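Local coordinates for protein 16S rRNA methyltransferase (Streptomyces sp. DSM 40477, PDB 3MQ2) that methylates the N1 position of adenine 1408 in 16S rRNA with S-adenosyl-L-methionine, conferring resistance to aminoglycosides such as kanamycin, neomycin and apramycin, at residues Ser25-Val30 with Gly79-Leu84; His143-Arg146 with Glu151-Glu154; Ser162-Leu167 with Ala179-Leu184. All blocks are in the same frame, centred on the assembly; numbering follows the deposited sequence. Where two conformers were deposited one is given.

Contact 1: residues Ser25-Val30 with Gly79-Leu84; sequences SQYDDV and GLPNLL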
loop_
_atom_site.group_PDB
_atom_site.type_symbol
_atom_site.label_atom_id
_atom_site.label_comp_id
_atom_site.label_asym_id
_atom_site.label_seq_id
_atom_site.Cartn_x
_atom_site.Cartn_y
_atom_site.Cartn_z
ATOM N N SER A 25 -8.462 -17.418 -7.555
ATOM C CA SER A 25 -8.060 -18.821 -7.645
ATOM C C SER A 25 -7.264 -19.101 -8.917
ATOM O O SER A 25 -6.609 -20.134 -9.034
ATOM C CB SER A 25 -9.274 -19.751 -7.546
ATOM O OG SER A 25 -10.138 -19.594 -8.656
ATOM N N GLN A 26 -7.310 -18.160 -9.855
ATOM C CA GLN A 26 -6.619 -18.307 -11.130
ATOM C C GLN A 26 -5.184 -17.803 -11.073
ATOM O O GLN A 26 -4.412 -18.002 -12.013
ATOM C CB GLN A 26 -7.378 -17.562 -12.230
ATOM C CG GLN A 26 -8.852 -17.924 -12.316
ATOM C CD GLN A 26 -9.622 -16.995 -13.230
ATOM O OE1 GLN A 26 -9.054 -16.079 -13.823
ATOM N NE2 GLN A 26 -10.925 -17.225 -13.346
ATOM N N TYR A 27 -4.827 -17.149 -9.973
ATOM C CA TYR A 27 -3.496 -16.576 -9.838
ATOM C C TYR A 27 -2.692 -17.253 -8.738
ATOM O O TYR A 27 -3.243 -17.944 -7.884
ATOM C CB TYR A 27 -3.572 -15.053 -9.634
ATOM C CG TYR A 27 -4.180 -14.355 -10.832
ATOM C CD1 TYR A 27 -3.386 -13.935 -11.878
ATOM C CD2 TYR A 27 -5.552 -14.159 -10.930
ATOM C CE1 TYR A 27 -3.923 -13.324 -12.984
ATOM C CE2 TYR A 27 -6.106 -13.536 -12.043
ATOM C CZ TYR A 27 -5.276 -13.123 -13.066
ATOM O OH TYR A 27 -5.781 -12.510 -14.189
ATOM N N ASP A 28 -1.377 -17.077 -8.791
ATOM C CA ASP A 28 -0.478 -17.723 -7.845
ATOM C C ASP A 28 -0.567 -17.093 -6.465
ATOM O O ASP A 28 -0.425 -17.777 -5.452
ATOM C CB ASP A 28 0.965 -17.650 -8.346
ATOM C CG ASP A 28 1.211 -18.545 -9.544
ATOM O OD1 ASP A 28 0.374 -19.438 -9.797
ATOM O OD2 ASP A 28 2.245 -18.362 -10.221
ATOM N N ASP A 29 -0.804 -15.788 -6.424
ATOM C CA ASP A 29 -0.804 -15.072 -5.154
ATOM C C ASP A 29 -1.470 -13.712 -5.322
ATOM O O ASP A 29 -1.772 -13.298 -6.437
ATOM C CB ASP A 29 0.629 -14.900 -4.660
ATOM C CG ASP A 29 0.719 -14.734 -3.151
ATOM O OD1 ASP A 29 -0.331 -14.781 -2.466
ATOM O OD2 ASP A 29 1.853 -14.570 -2.653
ATOM N N VAL A 30 -1.690 -13.027 -4.209
ATOM C CA VAL A 30 -2.335 -11.716 -4.245
ATOM C C VAL A 30 -1.426 -10.670 -3.610
ATOM O O VAL A 30 -0.841 -10.905 -2.550
ATOM C CB VAL A 30 -3.692 -11.733 -3.506
ATOM C CG1 VAL A 30 -4.279 -10.331 -3.428
ATOM C CG2 VAL A 30 -4.674 -12.678 -4.196
ATOM N N GLY A 79 -5.246 -2.594 -21.016
ATOM C CA GLY A 79 -6.004 -3.406 -20.079
ATOM C C GLY A 79 -5.139 -4.476 -19.432
ATOM O O GLY A 79 -4.223 -5.013 -20.070
ATOM N N LEU A 80 -5.426 -4.770 -18.164
ATOM C CA LEU A 80 -4.765 -5.832 -17.411
ATOM C C LEU A 80 -5.809 -6.648 -16.668
ATOM O O LEU A 80 -6.613 -6.088 -15.920
ATOM C CB LEU A 80 -3.798 -5.242 -16.380
ATOM C CG LEU A 80 -2.577 -4.492 -16.911
ATOM C CD1 LEU A 80 -1.823 -3.834 -15.766
ATOM C CD2 LEU A 80 -1.671 -5.440 -17.672
ATOM N N PRO A 81 -5.801 -7.975 -16.861
ATOM C CA PRO A 81 -6.798 -8.848 -16.235
ATOM C C PRO A 81 -6.529 -9.081 -14.755
ATOM O O PRO A 81 -7.442 -9.466 -14.029
ATOM C CB PRO A 81 -6.600 -10.171 -16.979
ATOM C CG PRO A 81 -5.140 -10.173 -17.304
ATOM C CD PRO A 81 -4.828 -8.740 -17.664
ATOM N N ASN A 82 -5.293 -8.853 -14.329
ATOM C CA ASN A 82 -4.858 -9.213 -12.977
ATOM C C ASN A 82 -4.756 -8.010 -12.052
ATOM O O ASN A 82 -3.900 -7.963 -11.176
ATOM C CB ASN A 82 -3.509 -9.934 -13.024
ATOM C CG ASN A 82 -2.395 -9.063 -13.597
ATOM O OD1 ASN A 82 -2.630 -8.225 -14.472
ATOM N ND2 ASN A 82 -1.176 -9.259 -13.104
ATOM N N LEU A 83 -5.636 -7.043 -12.258
ATOM C CA LEU A 83 -5.594 -5.791 -11.511
ATOM C C LEU A 83 -7.014 -5.369 -11.150
ATOM O O LEU A 83 -7.892 -5.285 -12.009
ATOM C CB LEU A 83 -4.915 -4.715 -12.358
ATOM C CG LEU A 83 -4.783 -3.310 -11.766
ATOM C CD1 LEU A 83 -4.104 -3.342 -10.389
ATOM C CD2 LEU A 83 -3.988 -2.439 -12.743
ATOM N N LEU A 84 -7.227 -5.104 -9.871
ATOM C CA LEU A 84 -8.537 -4.765 -9.365
ATOM C C LEU A 84 -8.408 -3.563 -8.438
ATOM O O LEU A 84 -7.666 -3.608 -7.461
ATOM C CB LEU A 84 -9.102 -5.969 -8.603
ATOM C CG LEU A 84 -10.368 -5.776 -7.787
ATOM C CD1 LEU A 84 -11.536 -5.482 -8.707
ATOM C CD2 LEU A 84 -10.639 -7.040 -6.970
#
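Two backbone carbonyls, those of Ala46 and Arg52, accept hydrogen bonds from ND2 of Asn82, the residue whose CB lies against the ring of Tyr27. The contact belongs to the Rossmann-like sheet of the methyltransferase fold. Tyr27 comes just before strand 29-34 and Asn82 just before strand 83-87, and strand 52-58 runs between these two in the sheet. The tyrosine reaches across the start of this middle strand, where its side chain also touches Leu53.

The meeting is one of ring carbons with a methylene. Tyr27 CE1 comes to 3.4 Å from Asn82 CB, and Tyr27 CZ is 3.9 Å from Asn82 CA. The approach is oblique to the ring, and the two side chains cross at about a right angle, with the ring and amide planes 25° apart. Asn82 CG stands between its own backbone N and carbonyl carbon (chi1 62°), a torsion that leads the amide away from the tyrosine and leaves CB as the touching atom. The bonds to Ala46 and Arg52 then fix the rotation of this buried amide and tie the loop before strand 83-87 to helix 40-48 and the start of strand 52-58.

Within 25-30, Asp29 OD1 takes a weak bond from Val30 N at 2.8 Å and also forms a salt bridge with Arg131. At the outer end of the tyrosine, the phenol oxygen rests on the more exposed pyrrolidine ring, with Tyr27 OH 3.7 Å from Pro81 CB and 3.9 Å from Pro81 CG.

Contact 2: residues His143-Arg146 with Glu151-Glu154; sequences HAWR and EVGE
A type I turn from His143 to Arg146, closed by the bond from Arg146 N to His143 O (3.0 Å), carries Ala144 and Trp145 at its two central positions and faces the short 3-10 segment ending at Val152. Both segments belong to the long linker that leaves strand 134-141 of the Rossmann-like methyltransferase sheet and leads to helix 160-173.

Val152 reaches from 151-154 to both Ala144 and Trp145. Its CG1 lies over one face of the indole, off toward the rim, and makes a CH-pi contact 4.1 Å from the centroid of the six-membered ring and 26° off the normal. Trp145 CG sits beside its backbone N (chi1 -71°), and from there the ring extends toward the valine. The same CG1 meets Ala144 CB at 4.0 Å, filling the angle between alanine and indole.

The buried cluster is completed by helix 109-116, where Leu112 touches Ala144 and Val152, and Leu116 touches Trp145 and Val152. Glu151 OE2 accepts a hydrogen bond from the N of Gly109, a residue that probably takes part in binding S-adenosyl-L-methionine, so the linker is joined to the start of helix 109-116. The indole NE1 donates a weak hydrogen bond to His155 O. The second valine methyl lies beside polar atoms: Val152 CG2 is 3.6 Å from Ala144 O and 3.8 Å from Trp145 NE1.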
loop_
_atom_site.group_PDB
_atom_site.type_symbol
_atom_site.label_atom_id
_atom_site.label_comp_id
_atom_site.label_asym_id
_atom_site.label_seq_id
_atom_site.Cartn_x
_atom_site.Cartn_y
_atom_site.Cartn_z
ATOM N N HIS A 143 8.771 13.532 4.624
ATOM C CA HIS A 143 8.334 14.921 4.640
ATOM C C HIS A 143 7.164 15.149 5.586
ATOM O O HIS A 143 6.813 16.292 5.881
ATOM C CB HIS A 143 8.054 15.435 3.221
ATOM C CG HIS A 143 9.290 15.550 2.398
ATOM N ND1 HIS A 143 9.956 16.745 2.215
ATOM C CD2 HIS A 143 10.026 14.608 1.758
ATOM C CE1 HIS A 143 11.034 16.537 1.479
ATOM N NE2 HIS A 143 11.104 15.246 1.199
ATOM N N ALA A 144 6.592 14.060 6.091
ATOM C CA ALA A 144 5.576 14.163 7.127
ATOM C C ALA A 144 6.194 14.737 8.397
ATOM O O ALA A 144 5.486 15.051 9.350
ATOM C CB ALA A 144 4.944 12.785 7.403
ATOM N N TRP A 145 7.522 14.860 8.413
ATOM C CA TRP A 145 8.222 15.428 9.564
ATOM C C TRP A 145 9.019 16.669 9.180
ATOM O O TRP A 145 9.877 17.112 9.935
ATOM C CB TRP A 145 9.173 14.400 10.190
ATOM C CG TRP A 145 8.482 13.291 10.905
ATOM C CD1 TRP A 145 8.165 13.250 12.238
ATOM C CD2 TRP A 145 8.011 12.055 10.344
ATOM N NE1 TRP A 145 7.533 12.067 12.536
ATOM C CE2 TRP A 145 7.424 11.317 11.396
ATOM C CE3 TRP A 145 8.025 11.504 9.059
ATOM C CZ2 TRP A 145 6.849 10.056 11.199
ATOM C CZ3 TRP A 145 7.448 10.253 8.863
ATOM C CH2 TRP A 145 6.880 9.540 9.932
ATOM N N ARG A 146 8.727 17.228 8.014
ATOM C CA ARG A 146 9.526 18.320 7.470
ATOM C C ARG A 146 8.639 19.448 6.948
ATOM O O ARG A 146 8.646 19.749 5.760
ATOM C CB ARG A 146 10.418 17.780 6.351
ATOM C CG ARG A 146 11.346 16.641 6.805
ATOM C CD ARG A 146 12.177 16.088 5.651
ATOM N NE ARG A 146 12.957 14.918 6.051
ATOM C CZ ARG A 146 13.648 14.166 5.199
ATOM N NH1 ARG A 146 13.655 14.464 3.906
ATOM N NH2 ARG A 146 14.314 13.104 5.633
ATOM N N GLU A 151 -0.896 14.505 11.906
ATOM C CA GLU A 151 -1.139 13.086 12.161
ATOM C C GLU A 151 0.059 12.309 12.715
ATOM O O GLU A 151 -0.113 11.183 13.184
ATOM C CB GLU A 151 -1.745 12.365 10.943
ATOM C CG GLU A 151 -0.890 12.364 9.679
ATOM C CD GLU A 151 -1.152 13.568 8.772
ATOM O OE1 GLU A 151 -1.476 14.661 9.293
ATOM O OE2 GLU A 151 -1.024 13.420 7.533
ATOM N N VAL A 152 1.259 12.890 12.670
ATOM C CA VAL A 152 2.414 12.235 13.296
ATOM C C VAL A 152 2.617 12.683 14.737
ATOM O O VAL A 152 3.488 12.166 15.436
ATOM C CB VAL A 152 3.739 12.411 12.512
ATOM C CG1 VAL A 152 3.589 11.883 11.094
ATOM C CG2 VAL A 152 4.220 13.880 12.537
ATOM N N GLY A 153 1.817 13.649 15.175
ATOM C CA GLY A 153 1.873 14.102 16.554
ATOM C C GLY A 153 3.276 14.472 16.982
ATOM O O GLY A 153 3.958 15.233 16.294
ATOM N N GLU A 154 3.711 13.942 18.124
ATOM C CA GLU A 154 5.051 14.231 18.634
ATOM C C GLU A 154 6.079 13.166 18.252
ATOM O O GLU A 154 7.190 13.154 18.784
ATOM C CB GLU A 154 5.031 14.401 20.156
ATOM C CG GLU A 154 4.277 15.625 20.647
ATOM C CD GLU A 154 4.426 15.834 22.143
ATOM O OE1 GLU A 154 3.885 16.831 22.667
ATOM O OE2 GLU A 154 5.087 14.998 22.796
#

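Contact 3: residues Ser162-Leu167 with Ala179-Leu184; sequences SADEWL and ADCRYL
The flat groups here are carboxylates, a guanidinium and an indole: Asp164 turns OD2 to the Cys181 side chain, while Asp180, directed away from the helix, sits at the edge of the Arg182 guanidinium. In the conformer described for Arg182, one of two, the grip is side-on: NE bonds OD2 of Asp180 at 2.7 Å and NH2 bonds its OD1. Both oxygens are met on their syn side, and the OD1 bond is tilted more from the guanidinium plane. On the helix, the Trp166 ring has Leu167 CG over one face, and His155 meets the same ring.

The contact packs helix 160-173 against strand 176-184, an outermost strand of the Rossmann-like methyltransferase sheet that pairs antiparallel with strand 209-216. Ala179 and Asp180 both face Thr213 of that neighbour in a classic beta bulge. Beyond it, Cys181 directs its side chain at the helix. SG stands beside the backbone N (chi1 -52°) and, in the conformer given, meets Ala163 CB at 3.7 Å. In the same conformer Cys181 SG is also 3.2 Å from Asp164 OD2.

A water bridges the two elements at the exposed margin: it accepts from Cys181 N at 3.0 Å, and its oxygen is 3.0 Å from Asp164 OD2, to which it is hydrogen-bonded. The strand's amide is thereby linked to the helix through solvent.

Chemically, a small apolar contact is bordered by a polar one. The carboxylate beside the sulfur in this conformer may discourage ionisation of the thiol. Asp180, whose OD1 is 6.8 Å from Asp164 OD2, is paired with Arg182 in the conformer given, which may lessen any repulsion between the two carboxylates.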
loop_
_atom_site.group_PDB
_atom_site.type_symbol
_atom_site.label_atom_id
_atom_site.label_comp_id
_atom_site.label_asym_id
_atom_site.label_seq_id
_atom_site.Cartn_x
_atom_site.Cartn_y
_atom_site.Cartn_z
ATOM N N SER A 162 16.493 4.286 14.659
ATOM C CA SER A 162 15.447 4.574 15.628
ATOM C C SER A 162 14.236 3.685 15.382
ATOM O O SER A 162 13.540 3.294 16.320
ATOM C CB SER A 162 15.047 6.051 15.581
ATOM O OG SER A 162 14.286 6.342 14.424
ATOM N N ALA A 163 13.985 3.371 14.115
ATOM C CA ALA A 163 12.862 2.509 13.755
ATOM C C ALA A 163 13.076 1.113 14.318
ATOM O O ALA A 163 12.160 0.508 14.884
ATOM C CB ALA A 163 12.700 2.454 12.250
ATOM N N ASP A 164 14.289 0.600 14.157
ATOM C CA ASP A 164 14.648 -0.672 14.768
ATOM C C ASP A 164 14.390 -0.605 16.267
ATOM O O ASP A 164 14.114 -1.618 16.904
ATOM C CB ASP A 164 16.121 -1.007 14.510
ATOM C CG ASP A 164 16.423 -1.247 13.041
ATOM O OD1 ASP A 164 17.579 -1.020 12.627
ATOM O OD2 ASP A 164 15.507 -1.667 12.302
ATOM N N GLU A 165 14.472 0.599 16.823
ATOM C CA GLU A 165 14.357 0.795 18.267
ATOM C C GLU A 165 12.916 0.869 18.769
ATOM O O GLU A 165 12.518 0.068 19.616
ATOM C CB GLU A 165 15.120 2.050 18.705
ATOM C CG GLU A 165 16.626 1.978 18.491
ATOM C CD GLU A 165 17.322 3.297 18.787
ATOM O OE1 GLU A 165 16.645 4.242 19.248
ATOM O OE2 GLU A 165 18.547 3.391 18.555
ATOM N N TRP A 166 12.142 1.827 18.260
ATOM C CA TRP A 166 10.785 2.047 18.766
ATOM C C TRP A 166 9.640 1.615 17.841
ATOM O O TRP A 166 8.510 1.454 18.300
ATOM C CB TRP A 166 10.575 3.491 19.269
ATOM C CG TRP A 166 10.699 4.615 18.247
ATOM C CD1 TRP A 166 11.801 5.391 18.012
ATOM C CD2 TRP A 166 9.671 5.112 17.372
ATOM N NE1 TRP A 166 11.530 6.322 17.036
ATOM C CE2 TRP A 166 10.233 6.170 16.624
ATOM C CE3 TRP A 166 8.339 4.754 17.136
ATOM C CZ2 TRP A 166 9.506 6.877 15.662
ATOM C CZ3 TRP A 166 7.619 5.457 16.178
ATOM C CH2 TRP A 166 8.206 6.507 15.455
ATOM N N LEU A 167 9.917 1.430 16.552
ATOM C CA LEU A 167 8.877 0.950 15.634
ATOM C C LEU A 167 8.752 -0.567 15.669
ATOM O O LEU A 167 7.647 -1.101 15.653
ATOM C CB LEU A 167 9.123 1.425 14.201
ATOM C CG LEU A 167 8.611 2.830 13.881
ATOM C CD1 LEU A 167 8.977 3.233 12.463
ATOM C CD2 LEU A 167 7.104 2.895 14.089
ATOM N N ALA A 179 11.697 -6.485 9.762
ATOM C CA ALA A 179 12.982 -7.135 9.522
ATOM C C ALA A 179 14.043 -6.158 9.048
ATOM O O ALA A 179 15.230 -6.345 9.306
ATOM C CB ALA A 179 12.816 -8.244 8.506
ATOM N N ASP A 180 13.619 -5.126 8.328
ATOM C CA ASP A 180 14.574 -4.200 7.755
ATOM C C ASP A 180 14.031 -2.783 7.692
ATOM O O ASP A 180 12.845 -2.568 7.440
ATOM C CB ASP A 180 14.979 -4.650 6.359
ATOM C CG ASP A 180 16.112 -3.822 5.796
ATOM O OD1 ASP A 180 17.276 -4.050 6.200
ATOM O OD2 ASP A 180 15.840 -2.943 4.956
ATOM N N CYS A 181 14.909 -1.822 7.948
ATOM C CA CYS A 181 14.577 -0.410 7.814
ATOM C C CYS A 181 15.721 0.279 7.089
ATOM O O CYS A 181 16.868 0.233 7.541
ATOM C CB CYS A 181 14.381 0.234 9.189
ATOM S SG CYS A 181 13.215 -0.633 10.272
ATOM N N ARG A 182 15.430 0.902 5.955
ATOM C CA ARG A 182 16.486 1.605 5.229
ATOM C C ARG A 182 15.960 2.770 4.399
ATOM O O ARG A 182 14.819 2.766 3.960
ATOM C CB ARG A 182 17.243 0.626 4.330
ATOM C CG ARG A 182 16.383 -0.029 3.264
ATOM C CD ARG A 182 17.203 -0.992 2.408
ATOM N NE ARG A 182 17.725 -2.103 3.194
ATOM C CZ ARG A 182 19.002 -2.480 3.211
ATOM N NH1 ARG A 182 19.903 -1.838 2.478
ATOM N NH2 ARG A 182 19.378 -3.507 3.959
ATOM N N TYR A 183 16.816 3.762 4.187
ATOM C CA TYR A 183 16.475 4.866 3.316
ATOM C C TYR A 183 16.467 4.382 1.871
ATOM O O TYR A 183 17.279 3.526 1.481
ATOM C CB TYR A 183 17.503 5.982 3.453
ATOM C CG TYR A 183 17.468 6.753 4.749
ATOM C CD1 TYR A 183 16.312 7.400 5.174
ATOM C CD2 TYR A 183 18.611 6.866 5.531
ATOM C CE1 TYR A 183 16.295 8.125 6.356
ATOM C CE2 TYR A 183 18.604 7.592 6.708
ATOM C CZ TYR A 183 17.448 8.224 7.115
ATOM O OH TYR A 183 17.444 8.944 8.284
ATOM N N LEU A 184 15.538 4.917 1.083
ATOM C CA LEU A 184 15.503 4.662 -0.349
ATOM C C LEU A 184 16.035 5.880 -1.082
ATOM O O LEU A 184 15.644 7.012 -0.777
ATOM C CB LEU A 184 14.071 4.396 -0.822
ATOM C CG LEU A 184 13.380 3.124 -0.345
ATOM C CD1 LEU A 184 12.102 2.974 -1.147
ATOM C CD2 LEU A 184 14.283 1.912 -0.519
HETATM O O HOH W 1 17.154 -2.355 9.849
#

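How the contacts relate
Contacts 1 and 3 both involve the central sheet but lie on opposite sides of the chain's centre, their own centres 31 Å apart. Each includes one of its outermost strands, 83-87 in contact 1 and 176-184 in contact 3. Contact 1 is partly buried and sets a ring against a methylene. Contact 2 is buried and without hydrogen bonds across its segments, whereas contact 3, also buried overall, adds a water bridge at an exposed aspartate. Contacts 2 and 3 are neighbours, with nearest atoms about 5 Å apart; His155 has a partner in each. Contact 2 is the one near the cofactor site, the Ala144 side chain about 11 Å from the bound S-adenosyl-L-homocysteine.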